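Local coordinates for uncharacterized protein (Yersinia pestis, PDB 4RGI) that is of unknown function and consists of a small KTSC domain, in which helices pack on one face of an antiparallel beta sheet, at residues A[25-39]-A[59-72]. Residues are numbered along the deposited sequence; the frame is centred on the assembly and turned at random.
Sequences MLEIQFREQGTYQYL and FDGVIKGKFLCRKI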
loop_
_atom_site.group_PDB
_atom_site.type_symbol
_atom_site.label_atom_id
_atom_site.label_comp_id
_atom_site.label_asym_id
_atom_site.label_seq_id
_atom_site.Cartn_x
_atom_site.Cartn_y
_atom_site.Cartn_z
HETATM N N MSE A 25 -1.669 0.623 -9.500
HETATM C CA MSE A 25 -0.817 -0.236 -8.693
HETATM C C MSE A 25 -0.426 0.426 -7.387
HETATM O O MSE A 25 -0.051 1.597 -7.379
HETATM C CB MSE A 25 0.420 -0.607 -9.497
HETATM C CG MSE A 25 1.358 -1.591 -8.828
HETATM SE SE MSE A 25 2.586 -2.233 -10.179
HETATM C CE MSE A 25 3.725 -0.651 -10.325
ATOM N N LEU A 26 -0.547 -0.316 -6.285
ATOM C CA LEU A 26 -0.237 0.184 -4.959
ATOM C C LEU A 26 1.013 -0.515 -4.464
ATOM O O LEU A 26 1.094 -1.725 -4.554
ATOM C CB LEU A 26 -1.395 -0.097 -4.010
ATOM C CG LEU A 26 -1.235 0.312 -2.558
ATOM C CD1 LEU A 26 -1.396 1.819 -2.409
ATOM C CD2 LEU A 26 -2.283 -0.405 -1.777
ATOM N N GLU A 27 1.989 0.232 -3.951
ATOM C CA GLU A 27 3.215 -0.396 -3.469
ATOM C C GLU A 27 3.361 -0.133 -1.981
ATOM O O GLU A 27 3.282 1.010 -1.536
ATOM C CB GLU A 27 4.429 0.122 -4.241
ATOM C CG GLU A 27 5.684 -0.706 -4.063
ATOM C CD GLU A 27 6.771 -0.308 -5.062
ATOM O OE1 GLU A 27 6.733 -0.773 -6.218
ATOM O OE2 GLU A 27 7.636 0.499 -4.689
ATOM N N ILE A 28 3.552 -1.198 -1.214
ATOM C CA ILE A 28 3.635 -1.074 0.233
ATOM C C ILE A 28 4.968 -1.639 0.705
ATOM O O ILE A 28 5.275 -2.788 0.429
ATOM C CB ILE A 28 2.511 -1.831 0.944
ATOM C CG1 ILE A 28 1.141 -1.388 0.417
ATOM C CG2 ILE A 28 2.614 -1.590 2.460
ATOM C CD1 ILE A 28 -0.015 -2.078 1.109
ATOM N N GLN A 29 5.757 -0.831 1.400
ATOM C CA GLN A 29 6.967 -1.349 2.015
ATOM C C GLN A 29 6.716 -1.625 3.502
ATOM O O GLN A 29 6.428 -0.709 4.265
ATOM C CB GLN A 29 8.108 -0.362 1.822
ATOM C CG GLN A 29 9.373 -0.736 2.559
ATOM C CD GLN A 29 10.450 0.290 2.368
ATOM O OE1 GLN A 29 10.178 1.487 2.255
ATOM N NE2 GLN A 29 11.696 -0.171 2.335
ATOM N N PHE A 30 6.801 -2.889 3.898
ATOM C CA PHE A 30 6.560 -3.293 5.283
ATOM C C PHE A 30 7.843 -3.253 6.129
ATOM O O PHE A 30 8.941 -3.382 5.603
ATOM C CB PHE A 30 5.962 -4.698 5.325
ATOM C CG PHE A 30 4.617 -4.804 4.669
ATOM C CD1 PHE A 30 4.499 -5.185 3.346
ATOM C CD2 PHE A 30 3.469 -4.530 5.385
ATOM C CE1 PHE A 30 3.252 -5.282 2.754
ATOM C CE2 PHE A 30 2.235 -4.618 4.800
ATOM C CZ PHE A 30 2.122 -4.989 3.487
ATOM N N ARG A 31 7.700 -3.083 7.439
ATOM C CA ARG A 31 8.870 -3.012 8.313
ATOM C C ARG A 31 9.751 -4.259 8.254
ATOM O O ARG A 31 10.950 -4.165 7.965
ATOM C CB ARG A 31 8.443 -2.775 9.759
ATOM C CG ARG A 31 7.971 -1.370 10.017
ATOM C CD ARG A 31 8.235 -0.956 11.443
ATOM N NE ARG A 31 7.889 0.445 11.635
ATOM C CZ ARG A 31 8.773 1.429 11.718
ATOM N NH1 ARG A 31 10.072 1.169 11.640
ATOM N NH2 ARG A 31 8.356 2.677 11.891
ATOM N N GLU A 32 9.147 -5.414 8.528
ATOM C CA GLU A 32 9.869 -6.684 8.644
ATOM C C GLU A 32 9.769 -7.534 7.365
ATOM O O GLU A 32 10.657 -8.334 7.077
ATOM C CB GLU A 32 9.350 -7.476 9.876
ATOM C CG GLU A 32 9.203 -9.011 9.692
ATOM C CD GLU A 32 8.741 -9.776 10.954
ATOM O OE1 GLU A 32 9.528 -10.592 11.479
ATOM O OE2 GLU A 32 7.588 -9.590 11.401
ATOM N N GLN A 33 8.717 -7.348 6.574
ATOM C CA GLN A 33 8.431 -8.322 5.526
ATOM C C GLN A 33 8.683 -7.881 4.088
ATOM O O GLN A 33 8.269 -8.565 3.163
ATOM C CB GLN A 33 6.979 -8.787 5.647
ATOM C CG GLN A 33 6.753 -9.788 6.778
ATOM C CD GLN A 33 5.406 -10.484 6.693
ATOM O OE1 GLN A 33 5.114 -11.204 5.728
ATOM N NE2 GLN A 33 4.574 -10.267 7.700
ATOM N N GLY A 34 9.376 -6.770 3.875
ATOM C CA GLY A 34 9.752 -6.396 2.518
ATOM C C GLY A 34 8.731 -5.568 1.767
ATOM O O GLY A 34 7.845 -4.970 2.366
ATOM N N THR A 35 8.850 -5.532 0.445
ATOM C CA THR A 35 7.999 -4.662 -0.367
ATOM C C THR A 35 7.093 -5.448 -1.309
ATOM O O THR A 35 7.540 -6.351 -1.988
ATOM C CB THR A 35 8.862 -3.669 -1.172
ATOM O OG1 THR A 35 9.670 -2.921 -0.253
ATOM C CG2 THR A 35 8.002 -2.704 -1.958
ATOM N N TYR A 36 5.806 -5.105 -1.310
ATOM C CA TYR A 36 4.816 -5.767 -2.163
ATOM C C TYR A 36 4.095 -4.786 -3.062
ATOM O O TYR A 36 3.854 -3.653 -2.657
ATOM C CB TYR A 36 3.764 -6.477 -1.313
ATOM C CG TYR A 36 4.244 -7.732 -0.641
ATOM C CD1 TYR A 36 5.150 -7.679 0.397
ATOM C CD2 TYR A 36 3.773 -8.976 -1.036
ATOM C CE1 TYR A 36 5.585 -8.823 1.017
ATOM C CE2 TYR A 36 4.221 -10.129 -0.431
ATOM C CZ TYR A 36 5.116 -10.047 0.594
ATOM O OH TYR A 36 5.564 -11.198 1.204
ATOM N N GLN A 37 3.712 -5.239 -4.256
ATOM C CA GLN A 37 2.828 -4.494 -5.127
ATOM C C GLN A 37 1.459 -5.142 -5.147
ATOM O O GLN A 37 1.364 -6.363 -5.225
ATOM C CB GLN A 37 3.394 -4.428 -6.548
ATOM C CG GLN A 37 4.690 -3.661 -6.616
ATOM C CD GLN A 37 5.288 -3.686 -7.997
ATOM O OE1 GLN A 37 5.021 -4.598 -8.771
ATOM N NE2 GLN A 37 6.093 -2.682 -8.319
ATOM N N TYR A 38 0.417 -4.313 -5.099
ATOM C CA TYR A 38 -0.971 -4.758 -5.146
ATOM C C TYR A 38 -1.571 -4.236 -6.434
ATOM O O TYR A 38 -1.458 -3.052 -6.737
ATOM C CB TYR A 38 -1.764 -4.254 -3.938
ATOM C CG TYR A 38 -1.355 -4.962 -2.669
ATOM C CD1 TYR A 38 -2.074 -6.058 -2.213
ATOM C CD2 TYR A 38 -0.218 -4.579 -1.968
ATOM C CE1 TYR A 38 -1.691 -6.742 -1.059
ATOM C CE2 TYR A 38 0.177 -5.258 -0.813
ATOM C CZ TYR A 38 -0.565 -6.336 -0.371
ATOM O OH TYR A 38 -0.188 -7.013 0.772
ATOM N N LEU A 39 -2.197 -5.118 -7.197
ATOM C CA LEU A 39 -2.587 -4.774 -8.555
ATOM C C LEU A 39 -4.062 -4.500 -8.628
ATOM O O LEU A 39 -4.845 -5.151 -7.959
ATOM C CB LEU A 39 -2.220 -5.896 -9.522
ATOM C CG LEU A 39 -0.764 -6.323 -9.489
ATOM C CD1 LEU A 39 -0.546 -7.381 -10.539
ATOM C CD2 LEU A 39 0.088 -5.133 -9.776
ATOM N N PHE A 59 -4.819 -1.441 6.120
ATOM C CA PHE A 59 -4.259 -2.519 5.317
ATOM C C PHE A 59 -4.993 -3.826 5.598
ATOM O O PHE A 59 -5.404 -4.535 4.683
ATOM C CB PHE A 59 -2.776 -2.699 5.576
ATOM C CG PHE A 59 -2.212 -3.923 4.940
ATOM C CD1 PHE A 59 -2.098 -4.012 3.564
ATOM C CD2 PHE A 59 -1.816 -4.996 5.705
ATOM C CE1 PHE A 59 -1.579 -5.145 2.971
ATOM C CE2 PHE A 59 -1.294 -6.139 5.117
ATOM C CZ PHE A 59 -1.177 -6.220 3.755
ATOM N N ASP A 60 -5.174 -4.144 6.872
ATOM C CA ASP A 60 -5.827 -5.406 7.230
ATOM C C ASP A 60 -7.267 -5.495 6.741
ATOM O O ASP A 60 -7.723 -6.564 6.325
ATOM C CB ASP A 60 -5.805 -5.619 8.750
ATOM C CG ASP A 60 -4.454 -6.058 9.259
ATOM O OD1 ASP A 60 -3.673 -6.604 8.457
ATOM O OD2 ASP A 60 -4.173 -5.872 10.465
ATOM N N GLY A 61 -7.985 -4.380 6.777
ATOM C CA GLY A 61 -9.407 -4.403 6.485
ATOM C C GLY A 61 -9.788 -4.214 5.030
ATOM O O GLY A 61 -10.857 -4.672 4.593
ATOM N N VAL A 62 -8.924 -3.547 4.266
ATOM C CA VAL A 62 -9.300 -3.119 2.928
ATOM C C VAL A 62 -8.414 -3.681 1.824
ATOM O O VAL A 62 -8.881 -3.916 0.711
ATOM C CB VAL A 62 -9.294 -1.584 2.847
ATOM C CG1 VAL A 62 -9.739 -1.100 1.487
ATOM C CG2 VAL A 62 -10.186 -1.015 3.935
ATOM N N ILE A 63 -7.138 -3.893 2.131
ATOM C CA ILE A 63 -6.183 -4.259 1.083
ATOM C C ILE A 63 -5.807 -5.739 1.139
ATOM O O ILE A 63 -5.850 -6.438 0.127
ATOM C CB ILE A 63 -4.882 -3.418 1.173
ATOM C CG1 ILE A 63 -5.185 -1.919 1.160
ATOM C CG2 ILE A 63 -3.914 -3.802 0.043
ATOM C CD1 ILE A 63 -5.884 -1.474 -0.095
ATOM N N LYS A 64 -5.445 -6.207 2.329
ATOM C CA LYS A 64 -4.860 -7.534 2.488
ATOM C C LYS A 64 -5.799 -8.593 1.947
ATOM O O LYS A 64 -6.952 -8.664 2.346
ATOM C CB LYS A 64 -4.542 -7.813 3.972
ATOM C CG LYS A 64 -3.876 -9.167 4.216
ATOM C CD LYS A 64 -4.065 -9.622 5.650
ATOM C CE LYS A 64 -3.116 -8.912 6.552
ATOM N NZ LYS A 64 -3.238 -9.372 7.969
ATOM N N GLY A 65 -5.316 -9.373 0.989
ATOM C CA GLY A 65 -6.082 -10.471 0.444
ATOM C C GLY A 65 -7.235 -10.075 -0.442
ATOM O O GLY A 65 -7.995 -10.929 -0.886
ATOM N N LYS A 66 -7.377 -8.779 -0.698
ATOM C CA LYS A 66 -8.474 -8.296 -1.525
ATOM C C LYS A 66 -8.001 -7.863 -2.910
ATOM O O LYS A 66 -8.805 -7.602 -3.802
ATOM C CB LYS A 66 -9.197 -7.147 -0.824
ATOM C CG LYS A 66 -9.832 -7.618 0.484
ATOM C CD LYS A 66 -11.126 -6.929 0.790
ATOM C CE LYS A 66 -11.882 -7.703 1.862
ATOM N NZ LYS A 66 -11.072 -7.825 3.094
ATOM N N PHE A 67 -6.687 -7.767 -3.080
ATOM C CA PHE A 67 -6.092 -7.482 -4.379
ATOM C C PHE A 67 -4.916 -8.416 -4.600
ATOM O O PHE A 67 -4.213 -8.772 -3.649
ATOM C CB PHE A 67 -5.621 -6.022 -4.477
ATOM C CG PHE A 67 -6.700 -5.030 -4.229
ATOM C CD1 PHE A 67 -7.480 -4.563 -5.280
ATOM C CD2 PHE A 67 -6.952 -4.563 -2.944
ATOM C CE1 PHE A 67 -8.491 -3.651 -5.044
ATOM C CE2 PHE A 67 -7.954 -3.664 -2.706
ATOM C CZ PHE A 67 -8.728 -3.204 -3.755
ATOM N N LEU A 68 -4.704 -8.819 -5.846
ATOM C CA LEU A 68 -3.552 -9.653 -6.181
ATOM C C LEU A 68 -2.268 -8.933 -5.812
ATOM O O LEU A 68 -2.108 -7.747 -6.114
ATOM C CB LEU A 68 -3.556 -9.992 -7.668
ATOM C CG LEU A 68 -2.730 -11.152 -8.216
ATOM C CD1 LEU A 68 -3.300 -11.514 -9.566
ATOM C CD2 LEU A 68 -1.266 -10.791 -8.367
ATOM N N CYS A 69 -1.346 -9.653 -5.184
ATOM C CA CYS A 69 -0.085 -9.025 -4.832
ATOM C C CYS A 69 1.126 -9.849 -5.196
ATOM O O CYS A 69 1.052 -11.071 -5.379
ATOM C CB CYS A 69 -0.052 -8.682 -3.347
ATOM S SG CYS A 69 0.271 -10.036 -2.244
ATOM N N ARG A 70 2.239 -9.154 -5.356
ATOM C CA ARG A 70 3.504 -9.805 -5.616
ATOM C C ARG A 70 4.605 -9.103 -4.835
ATOM O O ARG A 70 4.582 -7.880 -4.648
ATOM C CB ARG A 70 3.815 -9.809 -7.110
ATOM C CG ARG A 70 3.890 -8.446 -7.722
ATOM C CD ARG A 70 3.995 -8.514 -9.227
ATOM N NE ARG A 70 4.075 -7.171 -9.794
ATOM C CZ ARG A 70 3.702 -6.864 -11.030
ATOM N NH1 ARG A 70 3.222 -7.810 -11.824
ATOM N NH2 ARG A 70 3.802 -5.615 -11.467
ATOM N N LYS A 71 5.564 -9.892 -4.360
ATOM C CA LYS A 71 6.688 -9.352 -3.631
ATOM C C LYS A 71 7.755 -8.913 -4.630
ATOM O O LYS A 71 8.032 -9.618 -5.602
ATOM C CB LYS A 71 7.255 -10.379 -2.654
ATOM C CG LYS A 71 8.223 -9.768 -1.670
ATOM C CD LYS A 71 8.810 -10.780 -0.705
ATOM C CE LYS A 71 9.709 -10.068 0.298
ATOM N NZ LYS A 71 10.748 -10.954 0.859
ATOM N N ILE A 72 8.341 -7.748 -4.409
ATOM C CA ILE A 72 9.413 -7.300 -5.293
ATOM C C ILE A 72 10.740 -7.233 -4.546
ATOM O O ILE A 72 10.791 -6.875 -3.371
ATOM C CB ILE A 72 9.094 -5.937 -5.929
ATOM C CG1 ILE A 72 9.012 -4.839 -4.873
ATOM C CG2 ILE A 72 7.800 -6.008 -6.716
ATOM C CD1 ILE A 72 8.864 -3.460 -5.463
HETATM O O HOH W 1 11.063 -6.766 -0.670
HETATM O O HOH W 2 -1.882 -9.262 1.038
#
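The Tyr38 ring is sandwiched between Ile63 and Cys69. Ile63 CG2 lies over one face, 3.8 Å from the ring centroid, and Cys69 CB over the opposite face, 3.6 Å from it; both are CH-pi contacts. Water 2 sits at the ring edge, in plane, and bonds Tyr38 OH. The Phe59 ring takes Phe30 on one face in an edge-to-face pair, with planes at 66°. Lys64 CB lies over its other face, and the hydroxyl end of Tyr38 meets its edge. Lys71 CB rests over one face of the Tyr36 ring. Lys71 CG is anti to the backbone N (chi1 -168°), and the extended chain runs on past Tyr36 OH.

Phe30, Tyr36 and Tyr38 belong to a beta hairpin of strands 25-30 and 34-39, to which edge strand 69-72 adds antiparallel, next to 34-39. Ile72 N donates to Thr35 O, Leu39 N to Leu68 O, and Gln37 and Arg70 exchange two backbone bonds.

On the sheet face that carries Gln37 and Arg70, the side chains repeat the pairing. Gln37 OE1 accepts from Arg70 NE at 2.9 Å, nearly along the C=O axis, and from Arg70 NH2 at 3.1 Å. Both bonds lie in the guanidinium plane, and Leu39 CD2 is over one face of that group. Gln37 NE2 donates to Glu27 OE1 at 2.9 Å with an N-H...O angle of 172°. Glu27 OE2 forms a salt bridge with Arg6.

The two sheet faces thus differ in chemistry. Tyr38, Phe30, Ile28 and Leu26 meet Phe59 and Ile63 in an apolar layer between sheet and helix 55-63. Phe49 of helix 43-51 adds to this layer, touching Leu26, Ile28 and Phe59. On the other face, Ile72 packs against Thr35 and the Gln37 amide, beside a polar relay from Arg70 through Gln37 to Glu27 that spans three strands and fixes which way round the Gln37 amide sits.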